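Side-chain contacts in branched-chain-amino-acid aminotransferase (Deinococcus radiodurans, PDB 3UZO), which probably catalyses the reversible, pyridoxal-phosphate-dependent exchange of amino groups between leucine, valine or isoleucine and 2-oxoglutarate: residues K268-W273 against E352-K357; Y337-G342 against G346-P351; H277-E282 against T333-D338. One frame throughout, in Å; residues are numbered along the deposited sequence.

The three contacts illustrate how a chain's last helix and tail can be laid around the helix that leads away from a cofactor site. Contact 1 lies nearer that site than contact 3: the side chain of Ser270 is about 7 Å from the bound pyridoxal phosphate, whereas that of Leu336 in contact 3 is about 13 Å away. Contacts 1 and 2, with centres about 9 Å apart, meet where Trp273 CZ3 lies 3.4 Å from Pro351 CG. Contacts 2 and 3, about 11 Å apart, share helix 331-344 and are linked by the salt bridge from Arg278 NH2 to Glu339 OE2 at 3.0 Å. Contacts 1 and 3 are about 13 Å apart.

Contact 1: K268-W273 against E352-K357; sequences KYSLLW and EGWIVK
The indole of Trp354 reaches Ser270 and Trp273 on helix 266-277, a contact between two parts of the class-IV aminotransferase fold: a helix packed on the mixed sheet, and the C-terminal tail that goes on to form strand 356-357, an outermost strand, within this chain, of the antiparallel sheet. From CB, the side chain leaves with CG anti to the carbonyl carbon (chi1 -61°), which sends the ring system across the gap between the backbones; the nearest pair of CA atoms, Ser270 CA and Trp354 CA, is 9.3 Å apart. The far half of the indole does the touching. Along it, Trp354 CZ2 comes first, 3.9 Å from Trp273 CB, and that methylene lies in the plane of the Trp354 ring, at its edge. Trp354 CZ2 is also 3.9 Å from Trp273 CE3, with the two six-membered rings inclined at 63° and their centroids 5.4 Å apart, an oblique pairing. On the other flank of the tip, Trp354 CZ3 packs against Ser270 CB at 3.9 Å. Ser270 OG sits over one face of the indole, but its polar partners are Ile266 O and Arg93 NH1. Arg93 also makes a cation-pi contact with Trp354, so one arginine bridges serine and indole. Ile266, one turn back on the helix, binds pyridoxal phosphate, which makes this packing second-shell to the cofactor. At the very tip, Trp354 CH2 rests on the helix backbone, 3.6 Å from Ser270 O and 3.7 Å from Ser270 CA.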
loop_
_atom_site.group_PDB
_atom_site.type_symbol
_atom_site.label_atom_id
_atom_site.label_comp_id
_atom_site.label_asym_id
_atom_site.label_seq_id
_atom_site.Cartn_x
_atom_site.Cartn_y
_atom_site.Cartn_z
ATOM N N LYS A 268 -23.067 1.004 1.559
ATOM C CA LYS A 268 -23.541 -0.119 2.366
ATOM C C LYS A 268 -24.357 0.385 3.564
ATOM O O LYS A 268 -25.482 -0.075 3.795
ATOM C CB LYS A 268 -22.344 -0.953 2.846
ATOM C CG LYS A 268 -22.681 -2.195 3.683
ATOM C CD LYS A 268 -22.634 -1.917 5.188
ATOM C CE LYS A 268 -21.244 -1.476 5.664
ATOM N NZ LYS A 268 -20.215 -2.554 5.561
ATOM N N TYR A 269 -23.805 1.324 4.330
ATOM C CA TYR A 269 -24.548 1.843 5.477
ATOM C C TYR A 269 -25.832 2.531 5.043
ATOM O O TYR A 269 -26.837 2.515 5.763
ATOM C CB TYR A 269 -23.686 2.800 6.307
ATOM C CG TYR A 269 -22.668 2.077 7.144
ATOM C CD1 TYR A 269 -21.306 2.171 6.863
ATOM C CD2 TYR A 269 -23.073 1.239 8.187
ATOM C CE1 TYR A 269 -20.372 1.444 7.595
ATOM C CE2 TYR A 269 -22.151 0.511 8.923
ATOM C CZ TYR A 269 -20.804 0.614 8.621
ATOM O OH TYR A 269 -19.893 -0.136 9.320
ATOM N N SER A 270 -25.808 3.143 3.865
ATOM C CA SER A 270 -27.000 3.806 3.361
ATOM C C SER A 270 -28.069 2.745 3.061
ATOM O O SER A 270 -29.235 2.889 3.446
ATOM C CB SER A 270 -26.666 4.605 2.098
ATOM O OG SER A 270 -25.678 5.594 2.369
ATOM N N LEU A 271 -27.660 1.679 2.377
ATOM C CA LEU A 271 -28.568 0.589 2.025
ATOM C C LEU A 271 -29.109 -0.067 3.291
ATOM O O LEU A 271 -30.265 -0.479 3.350
ATOM C CB LEU A 271 -27.832 -0.449 1.172
ATOM C CG LEU A 271 -27.857 -0.256 -0.349
ATOM C CD1 LEU A 271 -27.689 1.199 -0.707
ATOM C CD2 LEU A 271 -26.769 -1.104 -0.977
ATOM N N LEU A 272 -28.247 -0.166 4.295
ATOM C CA LEU A 272 -28.603 -0.751 5.577
ATOM C C LEU A 272 -29.770 0.056 6.160
ATOM O O LEU A 272 -30.750 -0.509 6.655
ATOM C CB LEU A 272 -27.381 -0.679 6.495
ATOM C CG LEU A 272 -26.902 -1.851 7.356
ATOM C CD1 LEU A 272 -27.118 -3.172 6.659
ATOM C CD2 LEU A 272 -25.416 -1.644 7.669
ATOM N N TRP A 273 -29.668 1.382 6.072
ATOM C CA TRP A 273 -30.700 2.272 6.594
ATOM C C TRP A 273 -31.987 2.200 5.772
ATOM O O TRP A 273 -33.084 2.079 6.325
ATOM C CB TRP A 273 -30.198 3.726 6.616
ATOM C CG TRP A 273 -31.088 4.646 7.408
ATOM C CD1 TRP A 273 -31.032 4.887 8.753
ATOM C CD2 TRP A 273 -32.229 5.371 6.921
ATOM N NE1 TRP A 273 -32.068 5.710 9.133
ATOM C CE2 TRP A 273 -32.819 6.019 8.029
ATOM C CE3 TRP A 273 -32.811 5.531 5.657
ATOM C CZ2 TRP A 273 -33.963 6.814 7.909
ATOM C CZ3 TRP A 273 -33.951 6.322 5.538
ATOM C CH2 TRP A 273 -34.514 6.952 6.659
ATOM N N GLU A 352 -32.949 12.867 6.498
ATOM C CA GLU A 352 -32.329 14.068 7.056
ATOM C C GLU A 352 -30.807 13.943 7.124
ATOM O O GLU A 352 -30.283 12.902 7.501
ATOM C CB GLU A 352 -32.882 14.341 8.458
ATOM C CG GLU A 352 -34.402 14.314 8.542
ATOM C CD GLU A 352 -35.066 15.219 7.519
ATOM O OE1 GLU A 352 -34.809 16.440 7.545
ATOM O OE2 GLU A 352 -35.847 14.708 6.688
ATOM N N GLY A 353 -30.096 15.001 6.751
ATOM C CA GLY A 353 -28.644 14.950 6.808
ATOM C C GLY A 353 -28.009 14.445 5.526
ATOM O O GLY A 353 -26.888 14.831 5.193
ATOM N N TRP A 354 -28.710 13.563 4.818
ATOM C CA TRP A 354 -28.204 13.048 3.559
ATOM C C TRP A 354 -28.567 14.147 2.571
ATOM O O TRP A 354 -29.660 14.707 2.642
ATOM C CB TRP A 354 -28.937 11.776 3.123
ATOM C CG TRP A 354 -28.852 10.577 4.029
ATOM C CD1 TRP A 354 -28.662 10.569 5.381
ATOM C CD2 TRP A 354 -29.109 9.218 3.652
ATOM N NE1 TRP A 354 -28.795 9.284 5.873
ATOM C CE2 TRP A 354 -29.071 8.439 4.830
ATOM C CE3 TRP A 354 -29.374 8.584 2.431
ATOM C CZ2 TRP A 354 -29.294 7.056 4.822
ATOM C CZ3 TRP A 354 -29.595 7.210 2.422
ATOM C CH2 TRP A 354 -29.554 6.462 3.613
ATOM N N ILE A 355 -27.651 14.449 1.668
ATOM C CA ILE A 355 -27.848 15.462 0.633
ATOM C C ILE A 355 -27.542 16.907 1.014
ATOM O O ILE A 355 -28.178 17.517 1.887
ATOM C CB ILE A 355 -29.283 15.386 -0.000
ATOM C CG1 ILE A 355 -29.204 15.706 -1.493
ATOM C CG2 ILE A 355 -30.230 16.390 0.641
ATOM C CD1 ILE A 355 -28.637 17.069 -1.806
ATOM N N VAL A 356 -26.537 17.436 0.337
ATOM C CA VAL A 356 -26.105 18.808 0.503
ATOM C C VAL A 356 -26.299 19.433 -0.873
ATOM O O VAL A 356 -25.736 18.955 -1.866
ATOM C CB VAL A 356 -24.620 18.891 0.888
ATOM C CG1 VAL A 356 -24.140 20.331 0.788
ATOM C CG2 VAL A 356 -24.415 18.348 2.301
ATOM N N LYS A 357 -27.120 20.472 -0.939
ATOM C CA LYS A 357 -27.376 21.168 -2.199
ATOM C C LYS A 357 -26.168 22.039 -2.507
ATOM O O LYS A 357 -25.730 22.819 -1.665
ATOM C CB LYS A 357 -28.636 22.034 -2.081
ATOM C CG LYS A 357 -29.937 21.240 -2.033
ATOM C CD LYS A 357 -30.198 20.547 -3.368
ATOM C CE LYS A 357 -31.494 19.755 -3.358
ATOM N NZ LYS A 357 -31.751 19.082 -4.669
#

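Contact 2: Y337-G342 against G346-P351; sequences YDELVG and GDKEAP
Asp338 and Lys348 meet where a Schellman motif ends helix 331-344; beyond it the backbone crosses the helix end, and the Lys348 side chain lies back along the last turns. Gly346, with positive phi (81°), makes the turn out of the helix. At Asp338 the carbonyl oxygen does the touching: O lies 3.2 Å from Lys348 CE while also accepting the helical bond from Gly342 N. Glu339 follows, its chain bent at chi2 (63°) and crossing the lysine at about a right angle. Its OE1 is 3.7 Å from Lys348 CD and forms a long salt bridge to Lys348 NZ at 4.0 Å; the stronger partner of this carboxylate is Arg278. Next to touch is Gly342, over which the extended alkyl part of Lys348 passes, with CG 4.0 Å from Gly342 CA. The lack of a side chain there gives the lysine its path across the helix surface. Asp347, by contrast, turns its carboxylate to Tyr136 OH. Two backbone N-H groups grip a single oxygen: Asp347 N reaches Gly342 O at 2.7 Å, only 16° from the carbonyl plane, and Lys348 N binds the same O at 3.0 Å from above that plane.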
loop_
_atom_site.group_PDB
_atom_site.type_symbol
_atom_site.label_atom_id
_atom_site.label_comp_id
_atom_site.label_asym_id
_atom_site.label_seq_id
_atom_site.Cartn_x
_atom_site.Cartn_y
_atom_site.Cartn_z
ATOM N N TYR A 337 -31.999 -0.339 -5.130
ATOM C CA TYR A 337 -31.375 0.484 -6.156
ATOM C C TYR A 337 -32.222 1.716 -6.501
ATOM O O TYR A 337 -31.709 2.835 -6.559
ATOM C CB TYR A 337 -31.157 -0.342 -7.419
ATOM C CG TYR A 337 -30.535 0.437 -8.546
ATOM C CD1 TYR A 337 -29.149 0.505 -8.698
ATOM C CD2 TYR A 337 -31.334 1.117 -9.462
ATOM C CE1 TYR A 337 -28.578 1.233 -9.748
ATOM C CE2 TYR A 337 -30.780 1.843 -10.503
ATOM C CZ TYR A 337 -29.407 1.894 -10.644
ATOM O OH TYR A 337 -28.877 2.581 -11.703
ATOM N N ASP A 338 -33.513 1.508 -6.748
ATOM C CA ASP A 338 -34.391 2.621 -7.090
ATOM C C ASP A 338 -34.475 3.640 -5.959
ATOM O O ASP A 338 -34.516 4.843 -6.206
ATOM C CB ASP A 338 -35.792 2.115 -7.457
ATOM C CG ASP A 338 -35.810 1.355 -8.775
ATOM O OD1 ASP A 338 -34.896 1.570 -9.598
ATOM O OD2 ASP A 338 -36.743 0.552 -8.998
ATOM N N GLU A 339 -34.490 3.160 -4.718
ATOM C CA GLU A 339 -34.561 4.048 -3.561
ATOM C C GLU A 339 -33.256 4.842 -3.423
ATOM O O GLU A 339 -33.270 6.065 -3.263
ATOM C CB GLU A 339 -34.807 3.234 -2.283
ATOM C CG GLU A 339 -35.218 4.050 -1.054
ATOM C CD GLU A 339 -36.548 4.761 -1.241
ATOM O OE1 GLU A 339 -37.428 4.190 -1.913
ATOM O OE2 GLU A 339 -36.718 5.883 -0.713
ATOM N N LEU A 340 -32.130 4.142 -3.496
ATOM C CA LEU A 340 -30.824 4.785 -3.370
ATOM C C LEU A 340 -30.583 5.821 -4.477
ATOM O O LEU A 340 -30.249 6.972 -4.201
ATOM C CB LEU A 340 -29.725 3.718 -3.380
ATOM C CG LEU A 340 -28.249 4.127 -3.260
ATOM C CD1 LEU A 340 -27.733 4.585 -4.607
ATOM C CD2 LEU A 340 -28.090 5.207 -2.202
ATOM N N VAL A 341 -30.767 5.409 -5.728
ATOM C CA VAL A 341 -30.558 6.295 -6.868
ATOM C C VAL A 341 -31.589 7.430 -6.902
ATOM O O VAL A 341 -31.268 8.559 -7.270
ATOM C CB VAL A 341 -30.604 5.496 -8.190
ATOM C CG1 VAL A 341 -30.308 6.410 -9.365
ATOM C CG2 VAL A 341 -29.585 4.371 -8.141
ATOM N N GLY A 342 -32.825 7.125 -6.513
ATOM C CA GLY A 342 -33.866 8.143 -6.493
ATOM C C GLY A 342 -33.504 9.272 -5.540
ATOM O O GLY A 342 -33.720 10.453 -5.836
ATOM N N GLY A 346 -32.455 13.293 -6.466
ATOM C CA GLY A 346 -33.524 14.184 -6.038
ATOM C C GLY A 346 -34.940 13.795 -6.416
ATOM O O GLY A 346 -35.856 14.621 -6.335
ATOM N N ASP A 347 -35.145 12.551 -6.828
ATOM C CA ASP A 347 -36.488 12.123 -7.202
ATOM C C ASP A 347 -37.250 11.534 -6.027
ATOM O O ASP A 347 -38.467 11.351 -6.094
ATOM C CB ASP A 347 -36.432 11.107 -8.338
ATOM C CG ASP A 347 -35.943 11.715 -9.624
ATOM O OD1 ASP A 347 -36.442 12.797 -9.992
ATOM O OD2 ASP A 347 -35.064 11.113 -10.265
ATOM N N LYS A 348 -36.532 11.229 -4.954
ATOM C CA LYS A 348 -37.155 10.678 -3.765
ATOM C C LYS A 348 -36.721 11.483 -2.558
ATOM O O LYS A 348 -35.610 12.001 -2.509
ATOM C CB LYS A 348 -36.759 9.212 -3.570
ATOM C CG LYS A 348 -37.336 8.266 -4.604
ATOM C CD LYS A 348 -36.834 6.849 -4.362
ATOM C CE LYS A 348 -37.446 5.867 -5.345
ATOM N NZ LYS A 348 -38.929 5.803 -5.221
ATOM N N GLU A 349 -37.602 11.572 -1.574
ATOM C CA GLU A 349 -37.304 12.316 -0.364
ATOM C C GLU A 349 -36.027 11.774 0.265
ATOM O O GLU A 349 -35.896 10.574 0.491
ATOM C CB GLU A 349 -38.467 12.188 0.620
ATOM C CG GLU A 349 -38.328 13.043 1.855
ATOM C CD GLU A 349 -39.518 12.904 2.781
ATOM O OE1 GLU A 349 -39.754 11.787 3.284
ATOM O OE2 GLU A 349 -40.221 13.913 3.001
ATOM N N ALA A 350 -35.080 12.661 0.538
ATOM C CA ALA A 350 -33.820 12.260 1.144
ATOM C C ALA A 350 -33.950 12.230 2.658
ATOM O O ALA A 350 -34.681 13.035 3.236
ATOM C CB ALA A 350 -32.730 13.232 0.756
ATOM N N PRO A 351 -33.273 11.271 3.315
ATOM C CA PRO A 351 -33.312 11.163 4.778
ATOM C C PRO A 351 -32.606 12.416 5.296
ATOM O O PRO A 351 -31.751 12.965 4.600
ATOM C CB PRO A 351 -32.494 9.905 5.049
ATOM C CG PRO A 351 -32.750 9.068 3.835
ATOM C CD PRO A 351 -32.654 10.074 2.716
#

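Contact 3: H277-E282 against T333-D338; sequences HRLGLE and TRRLYD
Leu279 meets Leu336, the two side chains crossing at about a right angle between a turn and the flank of helix 331-344. Leu279 CD2 makes the closest approaches, and the packing rests on its 3.7 Å distance to Leu336 CG. The 3.3 Å between Leu279 CD2 and Leu336 CD2 is shorter than ordinary van der Waals contact and is doubtful. Leu279 CD2 also lies 4.0 Å from Arg335 CB, at the root of an arginine that runs along the exposed border of the contact, its guanidinium obliquely near Leu279 CA. With CG anti to the carbonyl carbon (chi1 -72°), the Leu279 branches are directed at the helix rather than back along the turn. In the next shell, Leu336 also packs on Ala275 of helix 266-277 and on Phe254 of strand 253-257, which places it between helix and sheet. Arg278 is the first residue to leave helical angles, and the turn passes through Gly280 with positive phi (62°). Backbone bonding of Leu281 to Ala275 and of Glu282 to Phe254 then sets its exit into strand 282-286. Because that strand pairs parallel with 253-257, the turn closes a beta-alpha-beta crossover, on whose helix-to-strand corner helix 331-344 is packed.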
loop_
_atom_site.group_PDB
_atom_site.type_symbol
_atom_site.label_atom_id
_atom_site.label_comp_id
_atom_site.label_asym_id
_atom_site.label_seq_id
_atom_site.Cartn_x
_atom_site.Cartn_y
_atom_site.Cartn_z
ATOM N N HIS A 277 -35.682 1.203 7.363
ATOM C CA HIS A 277 -36.668 2.277 7.479
ATOM C C HIS A 277 -37.486 2.668 6.253
ATOM O O HIS A 277 -38.394 3.495 6.358
ATOM C CB HIS A 277 -35.984 3.530 8.040
ATOM C CG HIS A 277 -35.267 3.292 9.330
ATOM N ND1 HIS A 277 -33.946 2.901 9.388
ATOM C CD2 HIS A 277 -35.702 3.331 10.613
ATOM C CE1 HIS A 277 -33.599 2.709 10.648
ATOM N NE2 HIS A 277 -34.647 2.962 11.411
ATOM N N ARG A 278 -37.189 2.088 5.098
ATOM C CA ARG A 278 -37.936 2.436 3.899
ATOM C C ARG A 278 -38.549 1.220 3.222
ATOM O O ARG A 278 -39.663 1.286 2.714
ATOM C CB ARG A 278 -37.024 3.172 2.917
ATOM C CG ARG A 278 -36.300 4.349 3.546
ATOM C CD ARG A 278 -37.164 5.599 3.606
ATOM N NE ARG A 278 -37.036 6.364 2.373
ATOM C CZ ARG A 278 -36.751 7.660 2.320
ATOM N NH1 ARG A 278 -36.573 8.359 3.432
ATOM N NH2 ARG A 278 -36.606 8.250 1.146
ATOM N N LEU A 279 -37.827 0.106 3.221
ATOM C CA LEU A 279 -38.317 -1.109 2.578
ATOM C C LEU A 279 -38.928 -2.117 3.547
ATOM O O LEU A 279 -39.405 -3.175 3.137
ATOM C CB LEU A 279 -37.189 -1.768 1.785
ATOM C CG LEU A 279 -36.754 -1.056 0.500
ATOM C CD1 LEU A 279 -36.341 0.378 0.790
ATOM C CD2 LEU A 279 -35.611 -1.826 -0.130
ATOM N N GLY A 280 -38.905 -1.791 4.833
ATOM C CA GLY A 280 -39.478 -2.677 5.831
ATOM C C GLY A 280 -38.821 -4.040 5.939
ATOM O O GLY A 280 -39.470 -5.022 6.302
ATOM N N LEU A 281 -37.530 -4.107 5.632
ATOM C CA LEU A 281 -36.793 -5.362 5.706
ATOM C C LEU A 281 -36.059 -5.508 7.027
ATOM O O LEU A 281 -35.843 -4.531 7.745
ATOM C CB LEU A 281 -35.755 -5.441 4.579
ATOM C CG LEU A 281 -36.242 -5.260 3.143
ATOM C CD1 LEU A 281 -35.045 -5.278 2.197
ATOM C CD2 LEU A 281 -37.229 -6.355 2.791
ATOM N N GLU A 282 -35.688 -6.741 7.345
ATOM C CA GLU A 282 -34.922 -7.023 8.547
ATOM C C GLU A 282 -33.490 -6.754 8.094
ATOM O O GLU A 282 -33.181 -6.903 6.909
ATOM C CB GLU A 282 -35.063 -8.496 8.947
ATOM C CG GLU A 282 -36.452 -8.904 9.409
ATOM C CD GLU A 282 -36.756 -8.451 10.825
ATOM O OE1 GLU A 282 -36.077 -8.927 11.761
ATOM O OE2 GLU A 282 -37.674 -7.621 11.005
ATOM N N THR A 333 -33.246 -6.258 -4.766
ATOM C CA THR A 333 -32.099 -5.493 -5.250
ATOM C C THR A 333 -32.606 -4.283 -6.035
ATOM O O THR A 333 -32.131 -3.162 -5.852
ATOM C CB THR A 333 -31.216 -6.357 -6.181
ATOM O OG1 THR A 333 -30.581 -7.388 -5.415
ATOM C CG2 THR A 333 -30.155 -5.514 -6.869
ATOM N N ARG A 334 -33.577 -4.515 -6.912
ATOM C CA ARG A 334 -34.149 -3.444 -7.718
ATOM C C ARG A 334 -34.751 -2.339 -6.844
ATOM O O ARG A 334 -34.592 -1.150 -7.138
ATOM C CB ARG A 334 -35.230 -4.000 -8.649
ATOM C CG ARG A 334 -35.832 -2.957 -9.580
ATOM C CD ARG A 334 -36.911 -3.559 -10.469
ATOM N NE ARG A 334 -36.382 -4.484 -11.471
ATOM C CZ ARG A 334 -35.564 -4.136 -12.462
ATOM N NH1 ARG A 334 -35.164 -2.876 -12.593
ATOM N NH2 ARG A 334 -35.161 -5.044 -13.343
ATOM N N ARG A 335 -35.440 -2.733 -5.779
ATOM C CA ARG A 335 -36.058 -1.771 -4.877
ATOM C C ARG A 335 -35.001 -0.927 -4.172
ATOM O O ARG A 335 -35.118 0.297 -4.122
ATOM C CB ARG A 335 -36.941 -2.481 -3.846
ATOM C CG ARG A 335 -38.160 -3.156 -4.454
ATOM C CD ARG A 335 -39.134 -3.647 -3.392
ATOM N NE ARG A 335 -39.615 -2.557 -2.544
ATOM C CZ ARG A 335 -40.613 -2.665 -1.671
ATOM N NH1 ARG A 335 -41.254 -3.818 -1.522
ATOM N NH2 ARG A 335 -40.972 -1.617 -0.941
ATOM N N LEU A 336 -33.979 -1.578 -3.624
ATOM C CA LEU A 336 -32.899 -0.861 -2.941
ATOM C C LEU A 336 -32.237 0.125 -3.909
ATOM O O LEU A 336 -31.945 1.270 -3.555
ATOM C CB LEU A 336 -31.845 -1.845 -2.425
ATOM C CG LEU A 336 -32.217 -2.755 -1.248
ATOM C CD1 LEU A 336 -31.203 -3.880 -1.136
ATOM C CD2 LEU A 336 -32.275 -1.937 0.037
ATOM N N TYR A 337 -31.999 -0.339 -5.130
ATOM C CA TYR A 337 -31.375 0.484 -6.156
ATOM C C TYR A 337 -32.222 1.716 -6.501
ATOM O O TYR A 337 -31.709 2.835 -6.559
ATOM C CB TYR A 337 -31.157 -0.342 -7.419
ATOM C CG TYR A 337 -30.535 0.437 -8.546
ATOM C CD1 TYR A 337 -29.149 0.505 -8.698
ATOM C CD2 TYR A 337 -31.334 1.117 -9.462
ATOM C CE1 TYR A 337 -28.578 1.233 -9.748
ATOM C CE2 TYR A 337 -30.780 1.843 -10.503
ATOM C CZ TYR A 337 -29.407 1.894 -10.644
ATOM O OH TYR A 337 -28.877 2.581 -11.703
ATOM N N ASP A 338 -33.513 1.508 -6.748
ATOM C CA ASP A 338 -34.391 2.621 -7.090
ATOM C C ASP A 338 -34.475 3.640 -5.959
ATOM O O ASP A 338 -34.516 4.843 -6.206
ATOM C CB ASP A 338 -35.792 2.115 -7.457
ATOM C CG ASP A 338 -35.810 1.355 -8.775
ATOM O OD1 ASP A 338 -34.896 1.570 -9.598
ATOM O OD2 ASP A 338 -36.743 0.552 -8.998
#